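Side-chain contacts in probable glutamine synthetase (Pseudomonas aeruginosa, PDB 4HPP), which is a probable member of the glutamine synthetase family, with an N-terminal and a catalytic domain, and binds glutamic acid and magnesium ion: residues A[58-63]-A[102-107]; A[93-98]-A[111-116]; A[224-227]-A[232-235]; A[287-292]-A[430-435]. All blocks are in the same frame, centred on the assembly; numbering follows the deposited sequence.

How the contacts relate
Contacts 1 and 2 lie in the same part of the fold. The loop 102-107 runs from strand 89-97, which supplies 93-98, to helix 108-121, which supplies 111-116, and W104 N probably donates a hydrogen bond to L96 O. Contact 1 is a buried aromatic pair; contact 2 is a polar meeting at the surface. Contacts 3 and 4 sit about 10 Å apart, centre to centre, in the catalytic domain. Both are partly buried, and both reach the bound glutamic acid: contact 3 through a threonine in a loop, contact 4 through an arginine on a short helix. Contact 3 carries a cross-segment backbone hydrogen bond, whereas contact 4 joins its helices through one leucine set against an aspartate and a second leucine.

Contact 1: A[58-63]-A[102-107]; sequences SPWGSH and TPWPAC
W104 drives the edge of its indole into the face of W60, a T-shaped (edge-to-face) stack between two loops of the N-terminal region, one of them shaped by a type I beta turn. The six-membered ring of W60 and the five-membered ring of W104 have centroids 4.9 Å apart and planes tilted by 60°, so the T leans well away from upright. CZ2 of W104 stands over the middle of the W60 ring, 3.6 Å from W60 CE2, while W104 NE1 lies over the same face, 3.5 Å from W60 CH2. P59 CB lies on the opposite face of W60, offset toward the rim. A106 completes the group: its CB rests on a face of the W104 indole and also reaches W60 CZ2 at 4.2 Å.

The first torsion of W104 (chi1 -169°) sets CG opposite the backbone N and sends the indole across to the other loop. Behind it, the turn from W104 to C107 is closed by C107 N donating to W104 O at 3.1 Å. It leads straight into helix 108-121, where C107 is the N-cap. Helix 410-427 lies against W60 through P411 and T415, while W104 packs on P43 and S46. On the W60 side an ST turn holds the approach. S58 OG, itself hydrogen-bonded to S47 OG, accepts from W60 N at 2.9 Å with an N-H...O angle of 159°.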
loop_
_atom_site.group_PDB
_atom_site.type_symbol
_atom_site.label_atom_id
_atom_site.label_comp_id
_atom_site.label_asym_id
_atom_site.label_seq_id
_atom_site.Cartn_x
_atom_site.Cartn_y
_atom_site.Cartn_z
ATOM N N SER A 58 30.137 -42.649 -8.579
ATOM C CA SER A 58 30.154 -42.605 -7.118
ATOM C C SER A 58 30.452 -43.975 -6.529
ATOM O O SER A 58 29.982 -44.977 -7.057
ATOM C CB SER A 58 28.788 -42.156 -6.608
ATOM O OG SER A 58 28.644 -42.487 -5.240
ATOM N N PRO A 59 31.215 -44.027 -5.423
ATOM C CA PRO A 59 31.441 -45.314 -4.788
ATOM C C PRO A 59 30.279 -45.738 -3.901
ATOM O O PRO A 59 30.319 -46.851 -3.349
ATOM C CB PRO A 59 32.699 -45.081 -3.916
ATOM C CG PRO A 59 33.163 -43.697 -4.200
ATOM C CD PRO A 59 31.967 -42.961 -4.750
ATOM N N TRP A 60 29.255 -44.886 -3.788
ATOM C CA TRP A 60 28.306 -44.988 -2.665
ATOM C C TRP A 60 26.924 -45.497 -2.956
ATOM O O TRP A 60 26.164 -45.769 -2.013
ATOM C CB TRP A 60 28.240 -43.674 -1.874
ATOM C CG TRP A 60 29.587 -43.242 -1.362
ATOM C CD1 TRP A 60 30.300 -42.109 -1.710
ATOM C CD2 TRP A 60 30.459 -43.968 -0.404
ATOM N NE1 TRP A 60 31.512 -42.072 -1.045
ATOM C CE2 TRP A 60 31.670 -43.153 -0.258
ATOM C CE3 TRP A 60 30.354 -45.176 0.321
ATOM C CZ2 TRP A 60 32.719 -43.536 0.562
ATOM C CZ3 TRP A 60 31.425 -45.549 1.157
ATOM C CH2 TRP A 60 32.582 -44.753 1.263
ATOM N N GLY A 61 26.583 -45.644 -4.239
ATOM C CA GLY A 61 25.318 -46.273 -4.630
ATOM C C GLY A 61 25.172 -47.665 -4.017
ATOM O O GLY A 61 26.165 -48.387 -3.824
ATOM N N SER A 62 23.930 -48.048 -3.717
ATOM C CA SER A 62 23.643 -49.219 -2.875
ATOM C C SER A 62 24.024 -48.944 -1.418
ATOM O O SER A 62 23.154 -48.567 -0.621
ATOM C CB SER A 62 24.314 -50.504 -3.393
ATOM O OG SER A 62 24.290 -51.525 -2.403
ATOM N N HIS A 63 25.321 -49.108 -1.114
ATOM C CA HIS A 63 25.908 -48.987 0.243
ATOM C C HIS A 63 24.980 -48.467 1.343
ATOM O O HIS A 63 24.146 -47.558 1.123
ATOM C CB HIS A 63 27.258 -48.215 0.235
ATOM C CG HIS A 63 28.464 -49.010 -0.314
ATOM N ND1 HIS A 63 28.557 -50.364 -0.257
ATOM C CD2 HIS A 63 29.660 -48.567 -0.902
ATOM C CE1 HIS A 63 29.732 -50.761 -0.801
ATOM N NE2 HIS A 63 30.403 -49.660 -1.194
ATOM N N THR A 102 31.065 -46.072 13.921
ATOM C CA THR A 102 32.346 -46.154 13.219
ATOM C C THR A 102 32.621 -44.954 12.306
ATOM O O THR A 102 31.934 -44.793 11.276
ATOM C CB THR A 102 32.446 -47.476 12.418
ATOM O OG1 THR A 102 32.217 -48.575 13.305
ATOM C CG2 THR A 102 33.820 -47.629 11.710
ATOM N N PRO A 103 33.639 -44.128 12.678
ATOM C CA PRO A 103 33.985 -42.913 11.940
ATOM C C PRO A 103 34.045 -43.165 10.446
ATOM O O PRO A 103 34.837 -43.979 10.012
ATOM C CB PRO A 103 35.366 -42.542 12.492
ATOM C CG PRO A 103 35.363 -43.087 13.890
ATOM C CD PRO A 103 34.473 -44.300 13.892
ATOM N N TRP A 104 33.208 -42.463 9.680
ATOM C CA TRP A 104 33.112 -42.620 8.226
ATOM C C TRP A 104 34.218 -41.889 7.566
ATOM O O TRP A 104 34.284 -40.681 7.685
ATOM C CB TRP A 104 31.791 -42.056 7.693
ATOM C CG TRP A 104 31.498 -42.402 6.243
ATOM C CD1 TRP A 104 31.574 -43.668 5.625
ATOM C CD2 TRP A 104 31.031 -41.498 5.181
ATOM N NE1 TRP A 104 31.203 -43.596 4.304
ATOM C CE2 TRP A 104 30.874 -42.316 3.976
ATOM C CE3 TRP A 104 30.726 -40.164 5.118
ATOM C CZ2 TRP A 104 30.442 -41.775 2.775
ATOM C CZ3 TRP A 104 30.285 -39.632 3.905
ATOM C CH2 TRP A 104 30.146 -40.424 2.764
ATOM N N PRO A 105 35.077 -42.606 6.817
ATOM C CA PRO A 105 36.245 -42.034 6.123
ATOM C C PRO A 105 35.987 -40.837 5.189
ATOM O O PRO A 105 36.899 -40.016 4.960
ATOM C CB PRO A 105 36.810 -43.244 5.316
ATOM C CG PRO A 105 35.754 -44.312 5.370
ATOM C CD PRO A 105 35.066 -44.081 6.693
ATOM N N ALA A 106 34.798 -40.724 4.611
ATOM C CA ALA A 106 34.599 -39.574 3.736
ATOM C C ALA A 106 34.041 -38.292 4.443
ATOM O O ALA A 106 33.691 -37.301 3.767
ATOM C CB ALA A 106 33.810 -39.958 2.495
ATOM N N CYS A 107 34.002 -38.302 5.789
ATOM C CA CYS A 107 33.599 -37.118 6.585
ATOM C C CYS A 107 34.708 -36.051 6.743
ATOM O O CYS A 107 35.792 -36.335 7.309
ATOM C CB CYS A 107 33.083 -37.508 7.967
ATOM S SG CYS A 107 32.675 -36.043 8.973
#

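Contact 2: A[93-98]-A[111-116]; sequences HGNLVE and LLRAEV
A polar, partly exposed side-chain contact joins strand 89-97 to helix 108-121 near the surface, and it rests on one pair, N95 and R113. The two side chains cross at about a right angle, yet the planes of their flat ends are only 27° apart. ND2 of N95 meets the guanidinium obliquely, neither over its face nor at its edge. It comes to 3.2 Å from R113 NH1 and 3.6 Å from R113 CZ; both nitrogens are donors, so this is packing and not a hydrogen bond.

The strand belongs to the mixed N-terminal sheet, where it lies between strands 9-15 and 66-78, and N95 bonds through its backbone to L69. The helix is the next regular element along the chain. R113 leaves it fully extended as far as CD and then bends at chi3 (73°), which swings the guanidinium onto the asparagine; the side chain also touches V196 of helix 196-216.

The main polar partner of N95 is one turn earlier in the same helix: OD1 accepts a hydrogen bond from R109 NE. That bond is consistent with the modelled orientation of the amide, which leaves ND2 on the side of the R113 donor.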
loop_
_atom_site.group_PDB
_atom_site.type_symbol
_atom_site.label_atom_id
_atom_site.label_comp_id
_atom_site.label_asym_id
_atom_site.label_seq_id
_atom_site.Cartn_x
_atom_site.Cartn_y
_atom_site.Cartn_z
ATOM N N HIS A 93 26.928 -28.796 14.491
ATOM C CA HIS A 93 27.767 -29.493 13.547
ATOM C C HIS A 93 27.907 -30.905 14.023
ATOM O O HIS A 93 27.943 -31.164 15.242
ATOM C CB HIS A 93 29.123 -28.854 13.449
ATOM C CG HIS A 93 29.071 -27.406 13.112
ATOM N ND1 HIS A 93 29.303 -26.944 11.857
ATOM C CD2 HIS A 93 28.806 -26.280 13.917
ATOM C CE1 HIS A 93 29.170 -25.582 11.851
ATOM N NE2 HIS A 93 28.865 -25.176 13.115
ATOM N N GLY A 94 27.980 -31.832 13.071
ATOM C CA GLY A 94 28.024 -33.216 13.406
ATOM C C GLY A 94 29.091 -33.885 12.582
ATOM O O GLY A 94 29.540 -33.349 11.537
ATOM N N ASN A 95 29.509 -35.052 13.063
ATOM C CA ASN A 95 30.373 -35.924 12.287
ATOM C C ASN A 95 29.523 -37.106 11.746
ATOM O O ASN A 95 28.577 -37.534 12.420
ATOM C CB ASN A 95 31.541 -36.440 13.136
ATOM C CG ASN A 95 32.173 -35.376 14.034
ATOM O OD1 ASN A 95 32.416 -34.236 13.629
ATOM N ND2 ASN A 95 32.461 -35.763 15.276
ATOM N N LEU A 96 29.856 -37.590 10.540
ATOM C CA LEU A 96 29.251 -38.768 9.896
ATOM C C LEU A 96 29.938 -40.067 10.281
ATOM O O LEU A 96 31.175 -40.184 10.222
ATOM C CB LEU A 96 29.320 -38.623 8.378
ATOM C CG LEU A 96 28.519 -37.483 7.751
ATOM C CD1 LEU A 96 28.774 -37.384 6.252
ATOM C CD2 LEU A 96 27.033 -37.698 7.958
ATOM N N VAL A 97 29.131 -41.055 10.655
ATOM C CA VAL A 97 29.639 -42.335 11.176
ATOM C C VAL A 97 28.742 -43.441 10.662
ATOM O O VAL A 97 27.604 -43.159 10.333
ATOM C CB VAL A 97 29.677 -42.339 12.724
ATOM C CG1 VAL A 97 30.514 -41.179 13.207
ATOM C CG2 VAL A 97 28.276 -42.223 13.334
ATOM N N GLU A 98 29.252 -44.677 10.569
ATOM C CA GLU A 98 28.436 -45.860 10.171
ATOM C C GLU A 98 27.517 -46.226 11.340
ATOM O O GLU A 98 27.698 -45.650 12.412
ATOM C CB GLU A 98 29.350 -47.004 9.732
ATOM C CG GLU A 98 29.810 -46.899 8.258
ATOM C CD GLU A 98 31.340 -46.835 8.075
ATOM O OE1 GLU A 98 32.091 -47.277 8.979
ATOM O OE2 GLU A 98 31.817 -46.338 7.022
ATOM N N LEU A 111 38.031 -35.966 9.309
ATOM C CA LEU A 111 39.389 -35.804 8.759
ATOM C C LEU A 111 40.091 -34.608 9.414
ATOM O O LEU A 111 41.211 -34.757 9.919
ATOM C CB LEU A 111 39.367 -35.586 7.257
ATOM C CG LEU A 111 40.606 -34.898 6.669
ATOM C CD1 LEU A 111 41.834 -35.745 6.955
ATOM C CD2 LEU A 111 40.467 -34.648 5.174
ATOM N N LEU A 112 39.451 -33.426 9.452
ATOM C CA LEU A 112 40.161 -32.311 10.088
ATOM C C LEU A 112 40.437 -32.581 11.576
ATOM O O LEU A 112 41.526 -32.270 12.058
ATOM C CB LEU A 112 39.523 -30.928 9.861
ATOM C CG LEU A 112 40.057 -29.772 10.758
ATOM C CD1 LEU A 112 41.530 -29.474 10.482
ATOM C CD2 LEU A 112 39.214 -28.525 10.618
ATOM N N ARG A 113 39.488 -33.188 12.284
ATOM C CA ARG A 113 39.727 -33.533 13.679
ATOM C C ARG A 113 40.848 -34.556 13.919
ATOM O O ARG A 113 41.388 -34.624 15.021
ATOM C CB ARG A 113 38.463 -34.033 14.351
ATOM C CG ARG A 113 38.735 -34.336 15.821
ATOM C CD ARG A 113 37.480 -34.689 16.592
ATOM N NE ARG A 113 36.972 -36.022 16.250
ATOM C CZ ARG A 113 36.056 -36.266 15.313
ATOM N NH1 ARG A 113 35.533 -35.264 14.597
ATOM N NH2 ARG A 113 35.669 -37.518 15.084
ATOM N N ALA A 114 41.155 -35.377 12.918
ATOM C CA ALA A 114 42.142 -36.440 13.063
ATOM C C ALA A 114 43.511 -35.828 12.847
ATOM O O ALA A 114 44.530 -36.314 13.363
ATOM C CB ALA A 114 41.897 -37.550 12.045
ATOM N N GLU A 115 43.507 -34.758 12.061
ATOM C CA GLU A 115 44.712 -34.074 11.636
ATOM C C GLU A 115 45.144 -33.138 12.720
ATOM O O GLU A 115 46.331 -32.992 12.994
ATOM C CB GLU A 115 44.439 -33.304 10.336
ATOM C CG GLU A 115 45.605 -32.471 9.814
ATOM C CD GLU A 115 46.797 -33.333 9.457
ATOM O OE1 GLU A 115 46.596 -34.560 9.403
ATOM O OE2 GLU A 115 47.907 -32.794 9.216
ATOM N N VAL A 116 44.170 -32.500 13.347
ATOM C CA VAL A 116 44.444 -31.747 14.580
ATOM C C VAL A 116 45.017 -32.613 15.734
ATOM O O VAL A 116 46.045 -32.253 16.306
ATOM C CB VAL A 116 43.225 -30.902 14.992
ATOM C CG1 VAL A 116 43.456 -30.177 16.327
ATOM C CG2 VAL A 116 42.904 -29.928 13.846
#

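Contact 3: A[224-227]-A[232-235]; sequences PLPA and TNGV. With GLU (glutamic acid), chain D.
The P226 ring lies over one face of the N233 amide, at its nitrogen end, with P226 CD 3.6 Å from N233 ND2 and CG and CB almost as close. Both ends of this amide are held from outside the pair: ND2 donates to A223 O, and OD1 accepts from Q185 NE2. The amide is thereby fixed in its rotation as well as packed on the proline. The other flat group, the P224 carbonyl, takes N233 N at 2.8 Å in a nearly straight bond (168°), the donor tilted 26° from the carbonyl plane. This is the one hydrogen bond between the two parts of the loop, and it draws the pocket-forming residues onto the proline-rich run before them.

T232 divides its work. Its methyl CG2 meets L225 CD1 at 3.6 Å on the loop side, while its hydroxyl serves the ligand. With chi1 at 43°, OG1 sits between the backbone N and carbonyl carbon and gives a weak hydrogen bond to O of the glutamic acid, 3.3 Å away. The stronger hold comes from the backbone: T232 O accepts from the ligand N at 2.9 Å, and also from Q185 NE2. G234 N, which donates to E133 OE1, lies 3.3 Å from the ligand O.

The whole loop connects strands 219-221 and 235-243 of the catalytic sheet. P226 and N233 touch S135 on strand 124-137, P224 and T232 touch R290 on helix 288-291, and V235 pairs through its backbone with M336.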
loop_
_atom_site.group_PDB
_atom_site.type_symbol
_atom_site.label_atom_id
_atom_site.label_comp_id
_atom_site.label_asym_id
_atom_site.label_seq_id
_atom_site.Cartn_x
_atom_site.Cartn_y
_atom_site.Cartn_z
ATOM N N PRO A 224 33.580 -17.156 -5.708
ATOM C CA PRO A 224 34.858 -16.485 -5.959
ATOM C C PRO A 224 34.704 -15.268 -6.884
ATOM O O PRO A 224 35.328 -14.239 -6.602
ATOM C CB PRO A 224 35.761 -17.581 -6.596
ATOM C CG PRO A 224 35.083 -18.879 -6.349
ATOM C CD PRO A 224 33.650 -18.614 -5.926
ATOM N N LEU A 225 33.907 -15.374 -7.959
ATOM C CA LEU A 225 33.645 -14.198 -8.804
ATOM C C LEU A 225 32.151 -13.863 -8.841
ATOM O O LEU A 225 31.334 -14.593 -9.455
ATOM C CB LEU A 225 34.244 -14.353 -10.217
ATOM C CG LEU A 225 34.134 -13.071 -11.060
ATOM C CD1 LEU A 225 35.097 -11.971 -10.593
ATOM C CD2 LEU A 225 34.336 -13.356 -12.543
ATOM N N PRO A 226 31.772 -12.782 -8.147
ATOM C CA PRO A 226 30.343 -12.449 -7.942
ATOM C C PRO A 226 29.570 -12.169 -9.255
ATOM O O PRO A 226 28.373 -12.468 -9.365
ATOM C CB PRO A 226 30.384 -11.175 -7.108
ATOM C CG PRO A 226 31.795 -10.692 -7.129
ATOM C CD PRO A 226 32.683 -11.882 -7.421
ATOM N N ALA A 227 30.239 -11.554 -10.214
ATOM C CA ALA A 227 29.664 -11.267 -11.536
ATOM C C ALA A 227 30.779 -10.896 -12.516
ATOM O O ALA A 227 31.862 -10.453 -12.122
ATOM C CB ALA A 227 28.627 -10.156 -11.465
ATOM N N THR A 232 36.939 -9.931 -7.001
ATOM C CA THR A 232 36.740 -11.307 -6.607
ATOM C C THR A 232 36.561 -11.374 -5.063
ATOM O O THR A 232 37.003 -10.471 -4.358
ATOM C CB THR A 232 37.959 -12.183 -7.031
ATOM O OG1 THR A 232 39.190 -11.507 -6.743
ATOM C CG2 THR A 232 37.978 -12.440 -8.493
ATOM N N ASN A 233 35.929 -12.454 -4.568
ATOM C CA ASN A 233 35.648 -12.673 -3.161
ATOM C C ASN A 233 36.648 -13.764 -2.720
ATOM O O ASN A 233 36.522 -14.948 -3.098
ATOM C CB ASN A 233 34.186 -13.135 -2.888
ATOM C CG ASN A 233 33.087 -12.070 -3.190
ATOM O OD1 ASN A 233 33.154 -10.906 -2.739
ATOM N ND2 ASN A 233 32.024 -12.499 -3.943
ATOM N N GLY A 234 37.647 -13.367 -1.925
ATOM C CA GLY A 234 38.605 -14.301 -1.360
ATOM C C GLY A 234 38.170 -14.819 0.004
ATOM O O GLY A 234 37.202 -14.340 0.573
ATOM N N VAL A 235 38.871 -15.843 0.479
ATOM C CA VAL A 235 38.811 -16.332 1.823
ATOM C C VAL A 235 40.288 -16.419 2.183
ATOM O O VAL A 235 41.056 -16.948 1.414
ATOM C CB VAL A 235 38.149 -17.726 1.916
ATOM C CG1 VAL A 235 38.514 -18.448 3.237
ATOM C CG2 VAL A 235 36.630 -17.636 1.806
HETATM N N GLU D . 39.323 -9.768 -2.782
HETATM C CA GLU D . 40.725 -10.347 -2.710
HETATM C C GLU D . 40.835 -11.879 -2.884
HETATM O O GLU D . 40.207 -12.474 -3.752
HETATM C CB GLU D . 41.391 -9.946 -1.400
HETATM C CG GLU D . 41.729 -8.482 -1.323
HETATM C CD GLU D . 42.176 -8.083 0.044
HETATM O OE1 GLU D . 43.357 -7.722 0.160
HETATM O OE2 GLU D . 41.360 -8.146 0.996
HETATM O OXT GLU D . 41.546 -12.579 -2.154
#

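Contact 4: A[287-292]-A[430-435]; sequences SYLRLK and LSDDDL. With GLU (glutamic acid), chain D.
The short helix 288-291 presents L289 to the first turn of helix 432-439, and the nearest CA atoms of the two, those of L289 and D432, are 7.3 Å apart. L289 makes the contact with both its methyls. CD2 stands over the plane of the D432 carboxylate, 3.6 Å from CG and only slightly further from OD1 and OD2, while CD1 meets the backbone O of D432 at 3.6 Å. On the next turn L435 CD2 touches L289 CD2 at 4.4 Å, a looser apolar contact. One leucine thus spans the start of the second helix. S431 is the N-cap there, its OG accepting from D433 N at 3.2 Å, and D433 also touches P228.

The next residue, R290, leaves the helix away from this interface. Its chain runs extended from CG to NE, with CG opposite the backbone N (chi1 161°), and reaches the glutamic acid with the guanidinium edge-on, the ligand's carboxylate carbon near its plane. NE donates to the ligand O at 2.8 Å with an N-H...O angle of 154°. NH1 donates to the ligand OXT at 2.7 Å, and more weakly to O. NH1 also bonds R334 O, a second grip that helps fix the group.

Chemically the two sides of the short helix differ: a leucine packs it on a neighbouring helix, and an arginine turns its guanidinium edge to the ligand's carboxylate and hydrogen-bonds both of its oxygens. D432, exposed at a helix N-terminus, would probably have its charge eased by the helix dipole.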
loop_
_atom_site.group_PDB
_atom_site.type_symbol
_atom_site.label_atom_id
_atom_site.label_comp_id
_atom_site.label_asym_id
_atom_site.label_seq_id
_atom_site.Cartn_x
_atom_site.Cartn_y
_atom_site.Cartn_z
ATOM N N SER A 287 36.468 -21.147 -9.440
ATOM C CA SER A 287 37.577 -20.696 -8.612
ATOM C C SER A 287 38.708 -20.154 -9.473
ATOM O O SER A 287 39.462 -19.241 -9.051
ATOM C CB SER A 287 38.071 -21.796 -7.692
ATOM O OG SER A 287 37.114 -22.073 -6.680
ATOM N N TYR A 288 38.803 -20.678 -10.699
ATOM C CA TYR A 288 39.922 -20.310 -11.564
ATOM C C TYR A 288 39.752 -18.996 -12.336
ATOM O O TYR A 288 40.731 -18.473 -12.819
ATOM C CB TYR A 288 40.473 -21.514 -12.330
ATOM C CG TYR A 288 40.951 -22.469 -11.308
ATOM C CD1 TYR A 288 40.055 -23.349 -10.691
ATOM C CD2 TYR A 288 42.255 -22.415 -10.847
ATOM C CE1 TYR A 288 40.459 -24.199 -9.687
ATOM C CE2 TYR A 288 42.669 -23.243 -9.807
ATOM C CZ TYR A 288 41.766 -24.131 -9.237
ATOM O OH TYR A 288 42.170 -24.958 -8.204
ATOM N N LEU A 289 38.532 -18.444 -12.360
ATOM C CA LEU A 289 38.342 -17.044 -12.781
ATOM C C LEU A 289 38.939 -16.065 -11.766
ATOM O O LEU A 289 39.222 -14.920 -12.117
ATOM C CB LEU A 289 36.856 -16.694 -13.024
ATOM C CG LEU A 289 36.005 -17.815 -13.621
ATOM C CD1 LEU A 289 34.527 -17.517 -13.496
ATOM C CD2 LEU A 289 36.387 -18.031 -15.102
ATOM N N ARG A 290 39.093 -16.517 -10.516
ATOM C CA ARG A 290 39.698 -15.729 -9.416
ATOM C C ARG A 290 41.240 -15.918 -9.314
ATOM O O ARG A 290 42.009 -14.917 -9.258
ATOM C CB ARG A 290 38.990 -16.036 -8.074
ATOM C CG ARG A 290 39.795 -15.661 -6.841
ATOM C CD ARG A 290 38.995 -15.725 -5.528
ATOM N NE ARG A 290 39.839 -15.180 -4.477
ATOM C CZ ARG A 290 40.816 -15.833 -3.835
ATOM N NH1 ARG A 290 41.540 -15.196 -2.928
ATOM N NH2 ARG A 290 41.059 -17.119 -4.058
ATOM N N LEU A 291 41.690 -17.182 -9.323
ATOM C CA LEU A 291 43.137 -17.511 -9.201
ATOM C C LEU A 291 44.038 -17.088 -10.386
ATOM O O LEU A 291 45.184 -16.643 -10.190
ATOM C CB LEU A 291 43.345 -18.999 -8.921
ATOM C CG LEU A 291 43.220 -19.664 -7.561
ATOM C CD1 LEU A 291 44.255 -20.776 -7.627
ATOM C CD2 LEU A 291 43.493 -18.722 -6.390
ATOM N N LYS A 292 43.535 -17.274 -11.602
ATOM C CA LYS A 292 44.187 -16.752 -12.789
ATOM C C LYS A 292 43.167 -15.789 -13.404
ATOM O O LYS A 292 42.470 -16.173 -14.347
ATOM C CB LYS A 292 44.576 -17.883 -13.759
ATOM N N LEU A 430 30.923 -24.130 -21.489
ATOM C CA LEU A 430 30.410 -22.948 -20.793
ATOM C C LEU A 430 31.429 -21.837 -20.698
ATOM O O LEU A 430 32.533 -22.010 -20.210
ATOM C CB LEU A 430 29.930 -23.339 -19.397
ATOM C CG LEU A 430 28.680 -22.650 -18.868
ATOM C CD1 LEU A 430 27.669 -22.401 -19.977
ATOM C CD2 LEU A 430 28.056 -23.482 -17.761
ATOM N N SER A 431 31.033 -20.688 -21.214
ATOM C CA SER A 431 31.821 -19.488 -21.272
ATOM C C SER A 431 32.378 -19.139 -19.875
ATOM O O SER A 431 31.825 -19.548 -18.852
ATOM C CB SER A 431 30.846 -18.408 -21.767
ATOM O OG SER A 431 31.292 -17.084 -21.503
ATOM N N ASP A 432 33.466 -18.388 -19.813
ATOM C CA ASP A 432 33.900 -17.860 -18.542
ATOM C C ASP A 432 32.784 -17.150 -17.779
ATOM O O ASP A 432 32.608 -17.360 -16.575
ATOM C CB ASP A 432 35.109 -16.949 -18.712
ATOM C CG ASP A 432 36.413 -17.719 -18.652
ATOM O OD1 ASP A 432 37.514 -17.086 -18.623
ATOM O OD2 ASP A 432 36.333 -18.982 -18.637
ATOM N N ASP A 433 32.041 -16.304 -18.482
ATOM C CA ASP A 433 30.950 -15.512 -17.909
ATOM C C ASP A 433 29.777 -16.352 -17.373
ATOM O O ASP A 433 29.493 -16.296 -16.182
ATOM C CB ASP A 433 30.533 -14.390 -18.880
ATOM C CG ASP A 433 31.596 -13.266 -18.967
ATOM O OD1 ASP A 433 31.283 -12.164 -19.443
ATOM O OD2 ASP A 433 32.759 -13.462 -18.536
ATOM N N ASP A 434 29.130 -17.142 -18.227
ATOM C CA ASP A 434 28.114 -18.133 -17.810
ATOM C C ASP A 434 28.487 -18.955 -16.555
ATOM O O ASP A 434 27.668 -19.230 -15.682
ATOM C CB ASP A 434 27.830 -19.049 -18.999
ATOM C CG ASP A 434 27.522 -18.248 -20.263
ATOM O OD1 ASP A 434 26.946 -17.140 -20.067
ATOM O OD2 ASP A 434 27.874 -18.681 -21.410
ATOM N N LEU A 435 29.752 -19.319 -16.474
ATOM C CA LEU A 435 30.276 -20.121 -15.410
ATOM C C LEU A 435 30.269 -19.318 -14.120
ATOM O O LEU A 435 29.949 -19.826 -13.062
ATOM C CB LEU A 435 31.711 -20.411 -15.772
ATOM C CG LEU A 435 32.427 -21.468 -14.968
ATOM C CD1 LEU A 435 31.609 -22.766 -14.979
ATOM C CD2 LEU A 435 33.821 -21.618 -15.564
HETATM N N GLU D . 39.323 -9.768 -2.782
HETATM C CA GLU D . 40.725 -10.347 -2.710
HETATM C C GLU D . 40.835 -11.879 -2.884
HETATM O O GLU D . 40.207 -12.474 -3.752
HETATM C CB GLU D . 41.391 -9.946 -1.400
HETATM C CG GLU D . 41.729 -8.482 -1.323
HETATM C CD GLU D . 42.176 -8.083 0.044
HETATM O OE1 GLU D . 43.357 -7.722 0.160
HETATM O OE2 GLU D . 41.360 -8.146 0.996
HETATM O OXT GLU D . 41.546 -12.579 -2.154
#